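Local coordinates for D-3-phosphoglycerate dehydrogenase oxidoreductase protein (PDB 3GG9), which probably oxidises D-3-phosphoglycerate, using NAD as the cofactor, at residues 260-265 and 287-292; 276-281 and 295-300. All blocks are in the same frame, centred on the assembly; numbering follows the deposited sequence.

Interaction 1: residues 260-265 and 287-292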
ATOM      1  N   GLY A 260       4.607 -16.025  19.296  1.00 23.55           N
ATOM      2  CA  GLY A 260       4.184 -14.856  20.063  1.00 27.91           C
ATOM      3  C   GLY A 260       3.172 -14.001  19.340  1.00 28.42           C
ATOM      4  O   GLY A 260       2.184 -13.553  19.916  1.00 29.08           O
ATOM      5  N   MET A 261       3.422 -13.785  18.059  1.00 27.73           N
ATOM      6  CA  MET A 261       2.520 -13.008  17.237  1.00 27.76           C
ATOM      7  C   MET A 261       1.102 -13.601  17.042  1.00 30.42           C
ATOM      8  O   MET A 261       0.091 -12.911  17.248  1.00 25.95           O
ATOM      9  CB  MET A 261       3.209 -12.736  15.911  1.00 31.84           C
ATOM     10  CG  MET A 261       2.301 -12.712  14.741  1.00 43.92           C
ATOM     11  SD  MET A 261       2.587 -11.172  13.987  1.00 52.16           S
ATOM     12  CE  MET A 261       1.950 -10.135  15.332  1.00 31.42           C
ATOM     13  N   VAL A 262       1.036 -14.864  16.632  1.00 25.86           N
ATOM     14  CA  VAL A 262      -0.237 -15.560  16.516  1.00 29.12           C
ATOM     15  C   VAL A 262      -0.963 -15.459  17.855  1.00 27.58           C
ATOM     16  O   VAL A 262      -2.134 -15.073  17.885  1.00 30.11           O
ATOM     17  CB  VAL A 262      -0.054 -17.034  16.096  1.00 30.28           C
ATOM     18  CG1 VAL A 262      -1.373 -17.828  16.292  1.00 28.90           C
ATOM     19  CG2 VAL A 262       0.437 -17.125  14.645  1.00 27.42           C
ATOM     20  N   THR A 263      -0.238 -15.740  18.940  1.00 29.90           N
ATOM     21  CA  THR A 263      -0.792 -15.703  20.297  1.00 35.68           C
ATOM     22  C   THR A 263      -1.376 -14.333  20.612  1.00 32.43           C
ATOM     23  O   THR A 263      -2.526 -14.239  21.013  1.00 30.38           O
ATOM     24  CB  THR A 263       0.252 -16.137  21.364  1.00 37.76           C
ATOM     25  OG1 THR A 263       0.711 -17.466  21.072  1.00 36.42           O
ATOM     26  CG2 THR A 263      -0.343 -16.109  22.789  1.00 39.37           C
ATOM     27  N   ALA A 264      -0.610 -13.269  20.367  1.00 33.95           N
ATOM     28  CA  ALA A 264      -1.083 -11.923  20.658  1.00 31.10           C
ATOM     29  C   ALA A 264      -2.275 -11.505  19.783  1.00 29.53           C
ATOM     30  O   ALA A 264      -3.235 -10.899  20.286  1.00 29.09           O
ATOM     31  CB  ALA A 264       0.053 -10.921  20.542  1.00 35.03           C
ATOM     32  N   LEU A 265      -2.240 -11.840  18.493  1.00 29.36           N
ATOM     33  CA  LEU A 265      -3.371 -11.529  17.614  1.00 28.52           C
ATOM     34  C   LEU A 265      -4.642 -12.221  18.084  1.00 32.31           C
ATOM     35  O   LEU A 265      -5.710 -11.610  18.110  1.00 30.89           O
ATOM     36  CB  LEU A 265      -3.076 -11.866  16.150  1.00 30.90           C
ATOM     37  CG  LEU A 265      -2.125 -10.917  15.404  1.00 28.70           C
ATOM     38  CD1 LEU A 265      -1.784 -11.520  14.058  1.00 31.17           C
ATOM     39  CD2 LEU A 265      -2.704  -9.508  15.227  1.00 32.75           C
ATOM     40  N   HIS A 287       0.170 -21.464   6.213  1.00 24.56           N
ATOM     41  CA  HIS A 287       0.618 -20.961   7.499  1.00 28.05           C
ATOM     42  C   HIS A 287      -0.580 -20.392   8.235  1.00 25.30           C
ATOM     43  O   HIS A 287      -1.487 -19.813   7.616  1.00 29.38           O
ATOM     44  CB  HIS A 287       1.666 -19.851   7.321  1.00 24.53           C
ATOM     45  CG  HIS A 287       2.422 -19.553   8.574  1.00 25.93           C
ATOM     46  ND1 HIS A 287       1.930 -18.720   9.552  1.00 28.57           N
ATOM     47  CD2 HIS A 287       3.627 -19.986   9.019  1.00 31.57           C
ATOM     48  CE1 HIS A 287       2.795 -18.650  10.545  1.00 33.02           C
ATOM     49  NE2 HIS A 287       3.833 -19.409  10.246  1.00 25.15           N
ATOM     50  N   THR A 288      -0.579 -20.546   9.553  1.00 24.04           N
ATOM     51  CA  THR A 288      -1.635 -20.011  10.442  1.00 29.46           C
ATOM     52  C   THR A 288      -1.960 -18.538  10.143  1.00 30.24           C
ATOM     53  O   THR A 288      -3.128 -18.157  10.037  1.00 29.49           O
ATOM     54  CB  THR A 288      -1.209 -20.200  11.929  1.00 32.55           C
ATOM     55  OG1 THR A 288      -1.023 -21.600  12.182  1.00 31.57           O
ATOM     56  CG2 THR A 288      -2.244 -19.700  12.888  1.00 38.44           C
ATOM     57  N   LEU A 289      -0.920 -17.719   9.985  1.00 28.92           N
ATOM     58  CA  LEU A 289      -1.082 -16.283   9.741  1.00 28.45           C
ATOM     59  C   LEU A 289      -1.774 -15.957   8.426  1.00 30.30           C
ATOM     60  O   LEU A 289      -2.440 -14.930   8.323  1.00 32.21           O
ATOM     61  CB  LEU A 289       0.271 -15.577   9.780  1.00 26.56           C
ATOM     62  CG  LEU A 289       0.893 -15.275  11.140  1.00 26.06           C
ATOM     63  CD1 LEU A 289       2.191 -14.558  10.871  1.00 32.81           C
ATOM     64  CD2 LEU A 289      -0.048 -14.404  12.032  1.00 29.55           C
ATOM     65  N   LEU A 290      -1.626 -16.838   7.435  1.00 29.21           N
ATOM     66  CA  LEU A 290      -2.248 -16.654   6.126  1.00 32.78           C
ATOM     67  C   LEU A 290      -3.751 -16.860   6.195  1.00 32.87           C
ATOM     68  O   LEU A 290      -4.481 -16.366   5.347  1.00 36.66           O
ATOM     69  CB  LEU A 290      -1.625 -17.585   5.064  1.00 29.21           C
ATOM     70  CG  LEU A 290      -0.129 -17.487   4.732  1.00 25.00           C
ATOM     71  CD1 LEU A 290       0.251 -18.352   3.537  1.00 24.15           C
ATOM     72  CD2 LEU A 290       0.235 -16.068   4.447  1.00 33.13           C
ATOM     73  N   ARG A 291      -4.208 -17.590   7.209  1.00 30.79           N
ATOM     74  CA  ARG A 291      -5.636 -17.830   7.392  1.00 32.65           C
ATOM     75  C   ARG A 291      -6.300 -16.854   8.371  1.00 33.88           C
ATOM     76  O   ARG A 291      -7.451 -17.044   8.755  1.00 34.45           O
ATOM     77  CB  ARG A 291      -5.873 -19.287   7.797  1.00 34.40           C
ATOM     78  CG  ARG A 291      -5.263 -20.258   6.794  1.00 33.13           C
ATOM     79  CD  ARG A 291      -5.630 -21.704   7.100  1.00 40.97           C
ATOM     80  NE  ARG A 291      -4.940 -22.236   8.278  1.00 35.62           N
ATOM     81  CZ  ARG A 291      -3.691 -22.704   8.297  1.00 38.20           C
ATOM     82  NH1 ARG A 291      -3.211 -23.185   9.431  1.00 30.33           N
ATOM     83  NH2 ARG A 291      -2.917 -22.697   7.207  1.00 31.28           N
ATOM     84  N   MET A 292      -5.565 -15.810   8.753  1.00 35.15           N
ATOM     85  CA  MET A 292      -6.067 -14.743   9.625  1.00 31.86           C
ATOM     86  C   MET A 292      -6.347 -13.459   8.843  1.00 34.01           C
ATOM     87  O   MET A 292      -5.436 -12.874   8.248  1.00 35.04           O
ATOM     88  CB  MET A 292      -5.057 -14.466  10.748  1.00 32.11           C
ATOM     89  CG  MET A 292      -5.111 -15.477  11.901  1.00 40.09           C
ATOM     90  SD  MET A 292      -3.941 -15.168  13.255  1.00 40.37           S
ATOM     91  CE  MET A 292      -2.875 -16.525  13.031  1.00 53.50           C
TER
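V262 turns both of its methyl groups to residues 287-292, and the contact is wholly apolar, with no hydrogen bond crossing it. CG2 of V262 rests 3.7 Å from CE of M292 and CG1 3.8 Å from the same methyl, while CG1 also meets CG2 of T288 at 4.0 Å. With CG1 anti to the backbone N (chi1 167°), both valine methyls face the turn, and CG2 alone also reaches CD2 of L289, at 3.8 Å. The M292 side chain crosses that of V262 at about a right angle, its CE turned onto the valine at the last torsion. CD2 of L289 lies against side chains of the helix, CG of M261 and, at 3.9 Å, CD1 of L265. In the Rossmann-type NAD-binding domain this joins helix 260-267 to the 3-10 turn 288-291, which precedes the edge strand 295-297; the side chains of M261, L265 and L289 also pack against strand 272-275, so helix and turn share one patch of the sheet. Within the turn, H287 folds back and its ND1 accepts the L289 N-H at 3.1 Å (163°), which comes in close to the imidazole plane. L290 O accepts a bond from K134 NZ of the second subunit.

Interaction 2: residues 276-281 and 295-300; sequences DVFETE and CICTPH
V277 lays its CG1 methyl over the centre of one face of the H300 imidazole, 3.9 Å from the ring centroid and 9° off the normal, a CH-pi contact. In the Rossmann-type domain, 276-281 follows strand 272-275, while 295-300 spans the neighbouring parallel strand 295-297 and its exit. At the edge of the same imidazole, ND1 donates to the syn lone pair of E281 OE1 over 2.6 Å, nearly straight at 169° and in the ring plane. The carboxylate stands almost perpendicular to the ring, and its other oxygen, OE2, takes the backbone N-H of F278 at 2.8 Å. By its position in the family's sequence motifs the pair probably corresponds to the active-site histidine and its acid partner; F278 N holds the carboxylate, so OE1 is placed to fix the rotation of the imidazole. W138 of the second subunit packs on both H300 and E281.

A second carboxylate works deeper in. CG of D276 is anti to its own backbone N (chi1 -176°), which carries OD1 to T298; the threonine hydroxyl donates to the anti lone pair of OD1 over 2.7 Å. OD1 and OD2 also accept the amides of I301 and G302, so the buried acid holds the chain beyond H300 as well. F278 contributes its rim: CE2 lies near T298 O, whereas CZ approaches C297 CB at 3.7 Å, with C297 SG oblique to the ring, 5.3 Å from its centroid.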
ATOM      1  N   ASP A 276       6.436  -9.588   6.511  1.00 25.61           N
ATOM      2  CA  ASP A 276       7.077  -9.912   5.236  1.00 25.58           C
ATOM      3  C   ASP A 276       8.030 -11.090   5.410  1.00 23.47           C
ATOM      4  O   ASP A 276       8.598 -11.563   4.464  1.00 27.35           O
ATOM      5  CB  ASP A 276       7.798  -8.665   4.688  1.00 19.91           C
ATOM      6  CG  ASP A 276       8.412  -8.882   3.300  1.00 27.01           C
ATOM      7  OD1 ASP A 276       7.662  -9.207   2.357  1.00 27.13           O
ATOM      8  OD2 ASP A 276       9.653  -8.704   3.147  1.00 35.68           O
ATOM      9  N   VAL A 277       8.148 -11.608   6.628  1.00 25.70           N
ATOM     10  CA  VAL A 277       9.199 -12.566   6.931  1.00 22.05           C
ATOM     11  C   VAL A 277       8.640 -13.688   7.797  1.00 29.04           C
ATOM     12  O   VAL A 277       7.815 -13.443   8.683  1.00 24.45           O
ATOM     13  CB  VAL A 277      10.405 -11.896   7.676  1.00 29.17           C
ATOM     14  CG1 VAL A 277      11.176 -10.992   6.733  1.00 24.82           C
ATOM     15  CG2 VAL A 277       9.924 -11.112   8.928  1.00 27.01           C
ATOM     16  N   PHE A 278       9.095 -14.902   7.521  1.00 23.63           N
ATOM     17  CA  PHE A 278       8.664 -16.097   8.243  1.00 26.90           C
ATOM     18  C   PHE A 278       9.872 -16.885   8.754  1.00 31.36           C
ATOM     19  O   PHE A 278      10.966 -16.756   8.203  1.00 33.69           O
ATOM     20  CB  PHE A 278       7.856 -16.988   7.306  1.00 25.77           C
ATOM     21  CG  PHE A 278       6.552 -16.386   6.858  1.00 33.79           C
ATOM     22  CD1 PHE A 278       5.359 -16.715   7.512  1.00 34.70           C
ATOM     23  CD2 PHE A 278       6.503 -15.511   5.773  1.00 33.34           C
ATOM     24  CE1 PHE A 278       4.147 -16.181   7.097  1.00 34.62           C
ATOM     25  CE2 PHE A 278       5.293 -14.949   5.355  1.00 38.16           C
ATOM     26  CZ  PHE A 278       4.111 -15.303   6.005  1.00 36.59           C
ATOM     27  N   GLU A 279       9.670 -17.719   9.781  1.00 29.41           N
ATOM     28  CA  GLU A 279      10.756 -18.548  10.331  1.00 28.79           C
ATOM     29  C   GLU A 279      11.277 -19.549   9.308  1.00 31.69           C
ATOM     30  O   GLU A 279      12.470 -19.834   9.247  1.00 28.87           O
ATOM     31  CB  GLU A 279      10.307 -19.312  11.576  1.00 32.88           C
ATOM     32  CG  GLU A 279      10.068 -18.460  12.800  1.00 38.90           C
ATOM     33  CD  GLU A 279       8.662 -17.922  12.850  1.00 54.72           C
ATOM     34  OE1 GLU A 279       7.867 -18.241  11.933  1.00 54.20           O
ATOM     35  OE2 GLU A 279       8.351 -17.186  13.808  1.00 63.17           O
ATOM     36  N   THR A 280      10.360 -20.086   8.515  1.00 25.91           N
ATOM     37  CA  THR A 280      10.703 -21.007   7.455  1.00 27.11           C
ATOM     38  C   THR A 280      10.195 -20.408   6.156  1.00 30.05           C
ATOM     39  O   THR A 280       9.054 -19.963   6.089  1.00 34.80           O
ATOM     40  CB  THR A 280      10.043 -22.387   7.708  1.00 25.90           C
ATOM     41  OG1 THR A 280      10.618 -22.970   8.886  1.00 35.74           O
ATOM     42  CG2 THR A 280      10.257 -23.323   6.543  1.00 32.65           C
ATOM     43  N   GLU A 281      11.055 -20.374   5.143  1.00 25.61           N
ATOM     44  CA  GLU A 281      10.722 -19.866   3.822  1.00 28.59           C
ATOM     45  C   GLU A 281      11.381 -20.832   2.829  1.00 29.89           C
ATOM     46  O   GLU A 281      12.468 -21.336   3.108  1.00 31.10           O
ATOM     47  CB  GLU A 281      11.248 -18.424   3.650  1.00 23.72           C
ATOM     48  CG  GLU A 281      10.514 -17.374   4.531  1.00 23.23           C
ATOM     49  CD  GLU A 281      11.201 -16.006   4.565  1.00 32.11           C
ATOM     50  OE1 GLU A 281      12.107 -15.766   3.758  1.00 30.56           O
ATOM     51  OE2 GLU A 281      10.837 -15.165   5.404  1.00 33.06           O
ATOM     52  N   CYS A 295      -4.174 -10.423   9.571  1.00 28.33           N
ATOM     53  CA  CYS A 295      -2.758 -10.389   9.186  1.00 34.80           C
ATOM     54  C   CYS A 295      -2.645 -10.229   7.683  1.00 32.52           C
ATOM     55  O   CYS A 295      -3.337 -10.897   6.931  1.00 31.58           O
ATOM     56  CB  CYS A 295      -1.988 -11.634   9.642  1.00 30.28           C
ATOM     57  SG  CYS A 295      -0.166 -11.381   9.741  1.00 39.22           S
ATOM     58  N   ILE A 296      -1.799  -9.303   7.255  1.00 33.23           N
ATOM     59  CA  ILE A 296      -1.424  -9.206   5.851  1.00 26.62           C
ATOM     60  C   ILE A 296       0.001  -9.742   5.730  1.00 20.72           C
ATOM     61  O   ILE A 296       0.914  -9.232   6.378  1.00 27.12           O
ATOM     62  CB  ILE A 296      -1.558  -7.755   5.353  1.00 26.45           C
ATOM     63  CG1 ILE A 296      -3.055  -7.393   5.298  1.00 37.17           C
ATOM     64  CG2 ILE A 296      -0.884  -7.574   3.982  1.00 31.16           C
ATOM     65  CD1 ILE A 296      -3.349  -5.946   5.376  1.00 38.35           C
ATOM     66  N   CYS A 297       0.181 -10.780   4.926  1.00 24.08           N
ATOM     67  CA  CYS A 297       1.492 -11.428   4.768  1.00 21.55           C
ATOM     68  C   CYS A 297       1.936 -11.369   3.332  1.00 26.84           C
ATOM     69  O   CYS A 297       1.191 -11.784   2.425  1.00 23.31           O
ATOM     70  CB  CYS A 297       1.424 -12.894   5.165  1.00 28.29           C
ATOM     71  SG  CYS A 297       0.764 -13.225   6.793  1.00 33.45           S
ATOM     72  N   THR A 298       3.143 -10.840   3.123  1.00 20.42           N
ATOM     73  CA  THR A 298       3.783 -10.870   1.828  1.00 16.77           C
ATOM     74  C   THR A 298       4.973 -11.803   1.896  1.00 17.82           C
ATOM     75  O   THR A 298       5.557 -12.015   2.982  1.00 24.78           O
ATOM     76  CB  THR A 298       4.287  -9.460   1.444  1.00 19.01           C
ATOM     77  OG1 THR A 298       4.997  -8.946   2.566  1.00 24.38           O
ATOM     78  CG2 THR A 298       3.110  -8.574   1.127  1.00 19.72           C
ATOM     79  N   PRO A 299       5.353 -12.379   0.739  1.00 17.64           N
ATOM     80  CA  PRO A 299       6.378 -13.412   0.733  1.00 24.29           C
ATOM     81  C   PRO A 299       7.815 -12.905   0.638  1.00 19.34           C
ATOM     82  O   PRO A 299       8.494 -13.122  -0.369  1.00 23.68           O
ATOM     83  CB  PRO A 299       6.000 -14.246  -0.502  1.00 24.61           C
ATOM     84  CG  PRO A 299       5.439 -13.228  -1.436  1.00 26.53           C
ATOM     85  CD  PRO A 299       4.748 -12.197  -0.591  1.00 16.93           C
ATOM     86  N   HIS A 300       8.263 -12.240   1.688  1.00 23.03           N
ATOM     87  CA  HIS A 300       9.630 -11.771   1.799  1.00 21.52           C
ATOM     88  C   HIS A 300      10.084 -11.007   0.564  1.00 20.71           C
ATOM     89  O   HIS A 300      11.093 -11.372  -0.054  1.00 23.06           O
ATOM     90  CB  HIS A 300      10.605 -12.899   2.156  1.00 19.62           C
ATOM     91  CG  HIS A 300      11.854 -12.415   2.828  1.00 25.99           C
ATOM     92  ND1 HIS A 300      12.707 -13.246   3.515  1.00 28.25           N
ATOM     93  CD2 HIS A 300      12.382 -11.171   2.923  1.00 24.42           C
ATOM     94  CE1 HIS A 300      13.710 -12.534   4.005  1.00 28.70           C
ATOM     95  NE2 HIS A 300      13.543 -11.274   3.644  1.00 24.70           N
TER

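In the fold
From the N terminus, helix 260-267 comes first, then strand 272-275, the loop holding 276-281, the turn 287-292 and strand 295-297 with its exit to H300. Interaction 1 closes a loop of 21 residues that includes strand 272-275; interaction 2 closes one of 13 residues without strand or alpha helix but with the 3-10 turn 288-291. The two cross, since 276-281 falls between the segments of interaction 1 and 287-292 between those of interaction 2. They also touch: L289 packs on C295 and C297, L290 on C297, and the rings of H287 and F278 meet edge-to-face. Together they tie the last two strands of the seven-stranded parallel sheet to a helix and the connecting loop.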